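Local coordinates for disulfide bond protein A (Staphylococcus aureus, PDB 3BCI) that probably acts as a thiol:disulfide oxidoreductase of the thioredoxin family, forming disulfide bonds in proteins as they fold, at residues 12-26 with 142-156. Residues are numbered along the deposited sequence; the frame is centred on the assembly and turned at random. Where two conformers were deposited one is given.
Sequences KPLVVVYGDYKCPYC and AKDNHIKTTPTAFIN
V15, V16, V17 and Y18 of strand 14-19 pair with I155, F154, A153 and T152 of strand 152-155 in antiparallel register, the axes approaching to 4.7 Å at 167°. V16 and F154 exchange both backbone hydrogen bonds, whereas the bond from T152 N to Y18 O is weak. Past the last bridge, N156 N donates to L14 O and N156 OD1 accepts from L14 N (2.9 Å), the donor standing above the carbonyl plane. The Y18 ring is clamped on the sheet face it shares with V16 and F154: I147 CG1 sits 3.5 Å from its centroid, over one face, and V16 CG1 lies against the opposite face. With the Y18 CG beside the backbone N (chi1 -70°), the CE2 edge reaches F154 CD2 at 3.6 Å, the rings meeting rim to rim with planes at 84°. On the other face of the sheet, V15 CG2 packs beside I155 CG1 and V17 CG2 beside A153 CB; I155 and A153 also touch helix 166-174. Beyond the strands, P151 CB lies 3.6 Å from C26 SG, and P151 CD touches Y25 CB. P151, cis to T150, facing the C23-C26 CxxC pair at a helix start is the active-site hallmark of the thioredoxin fold.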
ATOM      1  N   LYS A  12      -7.377 -16.965  -8.101  1.00 52.66           N
ATOM      2  CA  LYS A  12      -6.004 -17.048  -7.635  1.00 44.82           C
ATOM      3  C   LYS A  12      -5.872 -16.564  -6.197  1.00 32.18           C
ATOM      4  O   LYS A  12      -6.720 -15.828  -5.703  1.00 31.18           O
ATOM      5  CB  LYS A  12      -5.099 -16.227  -8.550  1.00 49.25           C
ATOM      6  CG  LYS A  12      -5.625 -14.850  -8.879  1.00 49.82           C
ATOM      7  CD  LYS A  12      -5.449 -14.602 -10.358  1.00 54.21           C
ATOM      8  CE  LYS A  12      -5.124 -13.156 -10.650  1.00 53.12           C
ATOM      9  NZ  LYS A  12      -4.999 -12.934 -12.116  1.00 56.88           N
ATOM     10  N   PRO A  13      -4.806 -16.985  -5.508  1.00 31.94           N
ATOM     11  CA  PRO A  13      -4.570 -16.587  -4.120  1.00 30.13           C
ATOM     12  C   PRO A  13      -4.693 -15.067  -3.932  1.00 27.76           C
ATOM     13  O   PRO A  13      -4.292 -14.286  -4.792  1.00 25.22           O
ATOM     14  CB  PRO A  13      -3.140 -17.064  -3.870  1.00 28.63           C
ATOM     15  CG  PRO A  13      -3.035 -18.295  -4.737  1.00 31.59           C
ATOM     16  CD  PRO A  13      -3.730 -17.867  -6.005  1.00 28.92           C
ATOM     17  N   LEU A  14      -5.266 -14.651  -2.812  1.00 23.17           N
ATOM     18  CA  LEU A  14      -5.357 -13.228  -2.512  1.00 25.79           C
ATOM     19  C   LEU A  14      -4.392 -12.944  -1.358  1.00 27.22           C
ATOM     20  O   LEU A  14      -4.536 -13.498  -0.267  1.00 24.25           O
ATOM     21  CB  LEU A  14      -6.767 -12.839  -2.084  1.00 26.23           C
ATOM     22  CG  LEU A  14      -6.855 -11.503  -1.331  1.00 30.80           C
ATOM     23  CD1 LEU A  14      -6.647 -10.325  -2.281  1.00 29.25           C
ATOM     24  CD2 LEU A  14      -8.209 -11.406  -0.659  1.00 40.69           C
ATOM     25  N   VAL A  15      -3.402 -12.094  -1.604  1.00 21.36           N
ATOM     26  CA  VAL A  15      -2.439 -11.745  -0.564  1.00 22.62           C
ATOM     27  C   VAL A  15      -2.778 -10.354  -0.032  1.00 26.84           C
ATOM     28  O   VAL A  15      -2.789  -9.375  -0.782  1.00 24.56           O
ATOM     29  CB  VAL A  15      -0.997 -11.739  -1.115  1.00 25.90           C
ATOM     30  CG1 VAL A  15      -0.020 -11.332  -0.017  1.00 16.26           C
ATOM     31  CG2 VAL A  15      -0.644 -13.124  -1.669  1.00 23.95           C
ATOM     32  N   VAL A  16      -3.062 -10.271   1.265  1.00 22.65           N
ATOM     33  CA  VAL A  16      -3.409  -8.999   1.887  1.00 19.81           C
ATOM     34  C   VAL A  16      -2.377  -8.607   2.935  1.00 23.02           C
ATOM     35  O   VAL A  16      -2.021  -9.405   3.809  1.00 24.32           O
ATOM     36  CB  VAL A  16      -4.786  -9.059   2.587  1.00 24.24           C
ATOM     37  CG1 VAL A  16      -5.128  -7.687   3.173  1.00 25.47           C
ATOM     38  CG2 VAL A  16      -5.860  -9.508   1.608  1.00 28.10           C
ATOM     39  N   VAL A  17      -1.893  -7.375   2.835  1.00 22.02           N
ATOM     40  CA  VAL A  17      -0.924  -6.856   3.792  1.00 21.67           C
ATOM     41  C   VAL A  17      -1.564  -5.641   4.451  1.00 23.54           C
ATOM     42  O   VAL A  17      -2.021  -4.725   3.765  1.00 22.05           O
ATOM     43  CB  VAL A  17       0.400  -6.428   3.107  1.00 25.05           C
ATOM     44  CG1 VAL A  17       1.289  -5.650   4.098  1.00 22.90           C
ATOM     45  CG2 VAL A  17       1.150  -7.663   2.617  1.00 21.89           C
ATOM     46  N   TYR A  18      -1.618  -5.662   5.778  1.00 22.25           N
ATOM     47  CA  TYR A  18      -2.185  -4.565   6.558  1.00 22.98           C
ATOM     48  C   TYR A  18      -1.044  -3.708   7.073  1.00 24.45           C
ATOM     49  O   TYR A  18      -0.058  -4.233   7.588  1.00 26.72           O
ATOM     50  CB  TYR A  18      -2.985  -5.118   7.740  1.00 21.35           C
ATOM     51  CG  TYR A  18      -4.272  -5.803   7.347  1.00 27.89           C
ATOM     52  CD1 TYR A  18      -5.448  -5.071   7.171  1.00 24.06           C
ATOM     53  CD2 TYR A  18      -4.321  -7.187   7.174  1.00 23.45           C
ATOM     54  CE1 TYR A  18      -6.643  -5.701   6.843  1.00 26.40           C
ATOM     55  CE2 TYR A  18      -5.510  -7.829   6.842  1.00 31.34           C
ATOM     56  CZ  TYR A  18      -6.668  -7.082   6.682  1.00 27.90           C
ATOM     57  OH  TYR A  18      -7.854  -7.715   6.400  1.00 28.06           O
ATOM     58  N   GLY A  19      -1.169  -2.393   6.933  1.00 24.83           N
ATOM     59  CA  GLY A  19      -0.116  -1.520   7.408  1.00 25.98           C
ATOM     60  C   GLY A  19      -0.415  -0.036   7.335  1.00 22.17           C
ATOM     61  O   GLY A  19      -1.569   0.388   7.320  1.00 28.77           O
ATOM     62  N   ASP A  20       0.649   0.753   7.288  1.00 25.15           N
ATOM     63  CA  ASP A  20       0.554   2.208   7.225  1.00 23.45           C
ATOM     64  C   ASP A  20       1.896   2.679   6.679  1.00 25.92           C
ATOM     65  O   ASP A  20       2.938   2.163   7.081  1.00 23.39           O
ATOM     66  CB  ASP A  20       0.327   2.776   8.635  1.00 24.49           C
ATOM     67  CG  ASP A  20       0.035   4.269   8.631  1.00 27.28           C
ATOM     68  OD1 ASP A  20       0.720   5.012   7.901  1.00 28.98           O
ATOM     69  OD2 ASP A  20      -0.876   4.701   9.368  1.00 30.62           O
ATOM     70  N   TYR A  21       1.880   3.646   5.765  1.00 23.69           N
ATOM     71  CA  TYR A  21       3.119   4.148   5.184  1.00 24.87           C
ATOM     72  C   TYR A  21       4.039   4.793   6.220  1.00 25.27           C
ATOM     73  O   TYR A  21       5.235   4.934   5.985  1.00 22.65           O
ATOM     74  CB  TYR A  21       2.817   5.156   4.066  1.00 22.51           C
ATOM     75  CG  TYR A  21       2.331   4.518   2.788  1.00 25.74           C
ATOM     76  CD1 TYR A  21       3.161   3.671   2.059  1.00 25.82           C
ATOM     77  CD2 TYR A  21       1.037   4.743   2.317  1.00 23.76           C
ATOM     78  CE1 TYR A  21       2.718   3.056   0.897  1.00 31.07           C
ATOM     79  CE2 TYR A  21       0.583   4.128   1.149  1.00 22.37           C
ATOM     80  CZ  TYR A  21       1.431   3.286   0.449  1.00 28.85           C
ATOM     81  OH  TYR A  21       0.999   2.665  -0.699  1.00 26.06           O
ATOM     82  N   LYS A  22       3.483   5.173   7.366  1.00 26.17           N
ATOM     83  CA  LYS A  22       4.269   5.808   8.425  1.00 29.98           C
ATOM     84  C   LYS A  22       4.810   4.798   9.428  1.00 34.41           C
ATOM     85  O   LYS A  22       5.556   5.158  10.341  1.00 35.71           O
ATOM     86  CB  LYS A  22       3.406   6.821   9.180  1.00 28.77           C
ATOM     87  CG  LYS A  22       2.903   7.972   8.325  1.00 30.32           C
ATOM     88  CD  LYS A  22       2.236   9.061   9.161  1.00 31.31           C
ATOM     89  CE  LYS A  22       3.251   9.846   9.983  1.00 32.37           C
ATOM     90  NZ  LYS A  22       2.574  10.844  10.864  1.00 33.64           N
ATOM     91  N   CYS A  23       4.440   3.542   9.236  0.80 31.36           N
ATOM     92  CA  CYS A  23       4.889   2.487  10.125  0.80 31.86           C
ATOM     93  C   CYS A  23       6.263   1.934   9.768  0.80 31.00           C
ATOM     94  O   CYS A  23       6.486   1.420   8.669  0.80 31.72           O
ATOM     95  CB  CYS A  23       3.857   1.367  10.153  0.80 27.59           C
ATOM     96  SG  CYS A  23       4.341  -0.060  11.097  0.80 41.78           S
ATOM     97  N   PRO A  24       7.205   2.030  10.715  1.00 30.33           N
ATOM     98  CA  PRO A  24       8.577   1.549  10.524  1.00 28.91           C
ATOM     99  C   PRO A  24       8.703   0.088  10.150  1.00 23.96           C
ATOM    100  O   PRO A  24       9.478  -0.259   9.261  1.00 28.26           O
ATOM    101  CB  PRO A  24       9.251   1.867  11.862  1.00 37.41           C
ATOM    102  CG  PRO A  24       8.478   3.059  12.358  1.00 36.81           C
ATOM    103  CD  PRO A  24       7.061   2.665  12.039  1.00 32.23           C
ATOM    104  N   TYR A  25       7.948  -0.770  10.829  1.00 24.79           N
ATOM    105  CA  TYR A  25       8.008  -2.198  10.545  1.00 29.21           C
ATOM    106  C   TYR A  25       7.393  -2.533   9.197  1.00 30.97           C
ATOM    107  O   TYR A  25       7.791  -3.489   8.543  1.00 28.09           O
ATOM    108  CB  TYR A  25       7.317  -2.999  11.656  1.00 31.72           C
ATOM    109  CG  TYR A  25       8.122  -3.082  12.941  1.00 36.13           C
ATOM    110  CD1 TYR A  25       9.365  -2.455  13.050  1.00 35.54           C
ATOM    111  CD2 TYR A  25       7.639  -3.780  14.047  1.00 40.43           C
ATOM    112  CE1 TYR A  25      10.108  -2.521  14.227  1.00 38.79           C
ATOM    113  CE2 TYR A  25       8.373  -3.852  15.229  1.00 45.41           C
ATOM    114  CZ  TYR A  25       9.605  -3.222  15.312  1.00 46.74           C
ATOM    115  OH  TYR A  25      10.335  -3.297  16.477  1.00 54.40           O
ATOM    116  N   CYS A  26       6.409  -1.733   8.781  0.80 25.23           N
ATOM    117  CA  CYS A  26       5.759  -1.932   7.486  0.80 29.41           C
ATOM    118  C   CYS A  26       6.776  -1.621   6.382  0.80 27.30           C
ATOM    119  O   CYS A  26       6.769  -2.230   5.312  0.80 23.28           O
ATOM    120  CB  CYS A  26       4.538  -1.015   7.354  0.80 20.27           C
ATOM    121  SG  CYS A  26       3.179  -1.444   8.443  0.80 31.24           S
ATOM    122  N   ALA A 142      -9.954  -3.163   7.971  1.00 26.34           N
ATOM    123  CA  ALA A 142      -9.078  -3.596   9.052  1.00 26.80           C
ATOM    124  C   ALA A 142      -9.849  -3.822  10.349  1.00 29.62           C
ATOM    125  O   ALA A 142      -9.549  -4.743  11.111  1.00 24.85           O
ATOM    126  CB  ALA A 142      -7.979  -2.564   9.274  1.00 22.48           C
ATOM    127  N   LYS A 143     -10.837  -2.972  10.606  1.00 31.49           N
ATOM    128  CA  LYS A 143     -11.634  -3.100  11.816  1.00 31.91           C
ATOM    129  C   LYS A 143     -12.533  -4.338  11.753  1.00 29.79           C
ATOM    130  O   LYS A 143     -12.550  -5.145  12.681  1.00 33.48           O
ATOM    131  CB  LYS A 143     -12.486  -1.846  12.018  1.00 37.99           C
ATOM    132  CG  LYS A 143     -13.339  -1.876  13.279  1.00 52.33           C
ATOM    133  CD  LYS A 143     -14.187  -0.619  13.409  1.00 58.47           C
ATOM    134  CE  LYS A 143     -15.035  -0.657  14.671  1.00 67.73           C
ATOM    135  NZ  LYS A 143     -15.922   0.535  14.786  1.00 68.51           N
ATOM    136  N   ASP A 144     -13.272  -4.486  10.658  1.00 29.12           N
ATOM    137  CA  ASP A 144     -14.171  -5.623  10.494  1.00 30.97           C
ATOM    138  C   ASP A 144     -13.429  -6.956  10.498  1.00 37.60           C
ATOM    139  O   ASP A 144     -13.987  -7.973  10.912  1.00 35.28           O
ATOM    140  CB  ASP A 144     -14.981  -5.476   9.201  1.00 32.98           C
ATOM    141  CG  ASP A 144     -15.911  -4.273   9.230  1.00 37.99           C
ATOM    142  OD1 ASP A 144     -15.887  -3.528  10.233  1.00 37.69           O
ATOM    143  OD2 ASP A 144     -16.664  -4.072   8.254  1.00 47.41           O
ATOM    144  N   ASN A 145     -12.176  -6.952  10.047  1.00 32.90           N
ATOM    145  CA  ASN A 145     -11.374  -8.174  10.020  1.00 36.80           C
ATOM    146  C   ASN A 145     -10.630  -8.371  11.335  1.00 35.38           C
ATOM    147  O   ASN A 145      -9.805  -9.278  11.468  1.00 33.80           O
ATOM    148  CB  ASN A 145     -10.381  -8.139   8.854  1.00 29.68           C
ATOM    149  CG  ASN A 145     -11.019  -8.531   7.531  1.00 33.42           C
ATOM    150  OD1 ASN A 145     -11.273  -9.707   7.278  1.00 34.52           O
ATOM    151  ND2 ASN A 145     -11.290  -7.545   6.688  1.00 35.76           N
ATOM    152  N   HIS A 146     -10.925  -7.507  12.301  1.00 39.21           N
ATOM    153  CA  HIS A 146     -10.318  -7.578  13.626  1.00 35.24           C
ATOM    154  C   HIS A 146      -8.792  -7.587  13.596  1.00 39.02           C
ATOM    155  O   HIS A 146      -8.151  -8.378  14.295  1.00 37.67           O
ATOM    156  CB  HIS A 146     -10.841  -8.826  14.346  1.00 31.76           C
ATOM    157  CG  HIS A 146     -12.334  -8.910  14.380  1.00 29.05           C
ATOM    158  ND1 HIS A 146     -13.108  -8.106  15.191  1.00 36.06           N
ATOM    159  CD2 HIS A 146     -13.203  -9.654  13.654  1.00 25.22           C
ATOM    160  CE1 HIS A 146     -14.385  -8.351  14.961  1.00 36.57           C
ATOM    161  NE2 HIS A 146     -14.470  -9.287  14.030  1.00 33.43           N
ATOM    162  N   ILE A 147      -8.206  -6.705  12.795  1.00 33.49           N
ATOM    163  CA  ILE A 147      -6.754  -6.635  12.702  1.00 36.95           C
ATOM    164  C   ILE A 147      -6.214  -5.760  13.822  1.00 42.70           C
ATOM    165  O   ILE A 147      -6.487  -4.563  13.872  1.00 41.14           O
ATOM    166  CB  ILE A 147      -6.304  -6.055  11.347  1.00 35.81           C
ATOM    167  CG1 ILE A 147      -6.905  -6.882  10.207  1.00 39.99           C
ATOM    168  CG2 ILE A 147      -4.781  -6.061  11.256  1.00 33.33           C
ATOM    169  CD1 ILE A 147      -6.565  -8.363  10.270  1.00 45.03           C
ATOM    170  N   LYS A 148      -5.442  -6.367  14.717  1.00 49.94           N
ATOM    171  CA  LYS A 148      -4.872  -5.649  15.850  1.00 59.08           C
ATOM    172  C   LYS A 148      -3.505  -5.048  15.550  1.00 62.06           C
ATOM    173  O   LYS A 148      -3.320  -3.831  15.610  1.00 66.30           O
ATOM    174  CB  LYS A 148      -4.746  -6.586  17.053  1.00 65.57           C
ATOM    175  CG  LYS A 148      -6.066  -7.112  17.594  1.00 67.72           C
ATOM    176  CD  LYS A 148      -5.827  -8.085  18.742  0.40 72.21           C
ATOM    177  CE  LYS A 148      -5.018  -7.437  19.859  0.40 72.14           C
ATOM    178  NZ  LYS A 148      -4.642  -8.411  20.919  0.40 72.72           N
ATOM    179  N   THR A 149      -2.548  -5.909  15.227  1.00 56.28           N
ATOM    180  CA  THR A 149      -1.191  -5.466  14.944  1.00 54.22           C
ATOM    181  C   THR A 149      -0.849  -5.310  13.468  1.00 45.65           C
ATOM    182  O   THR A 149      -1.436  -5.953  12.599  1.00 48.24           O
ATOM    183  CB  THR A 149      -0.166  -6.433  15.558  1.00 58.03           C
ATOM    184  OG1 THR A 149      -0.471  -7.772  15.149  1.00 55.94           O
ATOM    185  CG2 THR A 149      -0.191  -6.344  17.074  1.00 63.80           C
ATOM    186  N   THR A 150       0.116  -4.439  13.206  1.00 34.54           N
ATOM    187  CA  THR A 150       0.598  -4.191  11.857  1.00 32.78           C
ATOM    188  C   THR A 150       2.112  -4.123  11.967  1.00 34.93           C
ATOM    189  O   THR A 150       2.641  -3.650  12.964  1.00 32.99           O
ATOM    190  CB  THR A 150       0.082  -2.850  11.299  1.00 35.01           C
ATOM    191  OG1 THR A 150       0.491  -1.783  12.160  1.00 40.10           O
ATOM    192  CG2 THR A 150      -1.433  -2.861  11.195  1.00 35.21           C
ATOM    193  N   PRO A 151       2.828  -4.618  10.953  1.00 29.89           N
ATOM    194  CA  PRO A 151       2.229  -5.214   9.758  1.00 29.24           C
ATOM    195  C   PRO A 151       1.841  -6.678   9.951  1.00 31.82           C
ATOM    196  O   PRO A 151       2.457  -7.395  10.734  1.00 29.39           O
ATOM    197  CB  PRO A 151       3.336  -5.069   8.723  1.00 25.93           C
ATOM    198  CG  PRO A 151       4.574  -5.297   9.558  1.00 27.95           C
ATOM    199  CD  PRO A 151       4.287  -4.463  10.791  1.00 27.47           C
ATOM    200  N   THR A 152       0.801  -7.105   9.246  0.50 28.08           N
ATOM    201  CA  THR A 152       0.353  -8.491   9.290  0.50 28.89           C
ATOM    202  C   THR A 152      -0.088  -8.833   7.877  0.50 31.35           C
ATOM    203  O   THR A 152      -0.584  -7.971   7.153  0.50 29.31           O
ATOM    204  CB  THR A 152      -0.826  -8.711  10.281  0.50 30.80           C
ATOM    205  OG1 THR A 152      -1.815  -7.687  10.106  0.50 21.57           O
ATOM    206  CG2 THR A 152      -0.320  -8.704  11.718  0.50 42.12           C
ATOM    207  N   ALA A 153       0.116 -10.083   7.477  1.00 27.55           N
ATOM    208  CA  ALA A 153      -0.256 -10.508   6.137  1.00 22.29           C
ATOM    209  C   ALA A 153      -1.052 -11.796   6.167  1.00 23.74           C
ATOM    210  O   ALA A 153      -0.859 -12.635   7.040  1.00 23.96           O
ATOM    211  CB  ALA A 153       1.001 -10.678   5.281  1.00 23.63           C
ATOM    212  N   PHE A 154      -1.958 -11.930   5.204  1.00 22.86           N
ATOM    213  CA  PHE A 154      -2.812 -13.102   5.084  1.00 24.93           C
ATOM    214  C   PHE A 154      -2.900 -13.521   3.620  1.00 28.31           C
ATOM    215  O   PHE A 154      -2.867 -12.679   2.722  1.00 25.65           O
ATOM    216  CB  PHE A 154      -4.220 -12.774   5.595  1.00 21.55           C
ATOM    217  CG  PHE A 154      -4.268 -12.415   7.056  1.00 27.19           C
ATOM    218  CD1 PHE A 154      -4.533 -13.386   8.015  1.00 24.99           C
ATOM    219  CD2 PHE A 154      -4.037 -11.107   7.471  1.00 26.34           C
ATOM    220  CE1 PHE A 154      -4.568 -13.055   9.375  1.00 31.66           C
ATOM    221  CE2 PHE A 154      -4.070 -10.767   8.824  1.00 29.73           C
ATOM    222  CZ  PHE A 154      -4.335 -11.739   9.778  1.00 30.37           C
ATOM    223  N   ILE A 155      -3.001 -14.824   3.386  1.00 23.05           N
ATOM    224  CA  ILE A 155      -3.139 -15.352   2.035  1.00 25.79           C
ATOM    225  C   ILE A 155      -4.406 -16.194   2.088  1.00 23.82           C
ATOM    226  O   ILE A 155      -4.461 -17.214   2.775  1.00 22.60           O
ATOM    227  CB  ILE A 155      -1.924 -16.209   1.629  1.00 26.88           C
ATOM    228  CG1 ILE A 155      -0.657 -15.341   1.648  1.00 27.13           C
ATOM    229  CG2 ILE A 155      -2.145 -16.788   0.238  1.00 23.88           C
ATOM    230  CD1 ILE A 155       0.605 -16.046   1.185  1.00 24.19           C
ATOM    231  N   ASN A 156      -5.428 -15.743   1.371  1.00 24.75           N
ATOM    232  CA  ASN A 156      -6.728 -16.399   1.372  1.00 27.08           C
ATOM    233  C   ASN A 156      -7.198 -16.549   2.813  1.00 31.44           C
ATOM    234  O   ASN A 156      -7.750 -17.581   3.198  1.00 29.12           O
ATOM    235  CB  ASN A 156      -6.673 -17.769   0.691  1.00 25.00           C
ATOM    236  CG  ASN A 156      -6.493 -17.662  -0.810  1.00 25.90           C
ATOM    237  OD1 ASN A 156      -6.774 -16.621  -1.406  1.00 27.13           O
ATOM    238  ND2 ASN A 156      -6.037 -18.743  -1.431  1.00 31.14           N
TER
HETATM  239  O   HOH W   1      -8.551 -16.815  -3.845  1.00 54.05           O
HETATM  240  O   HOH W   2      -7.945 -10.423   6.788  1.00 46.38           O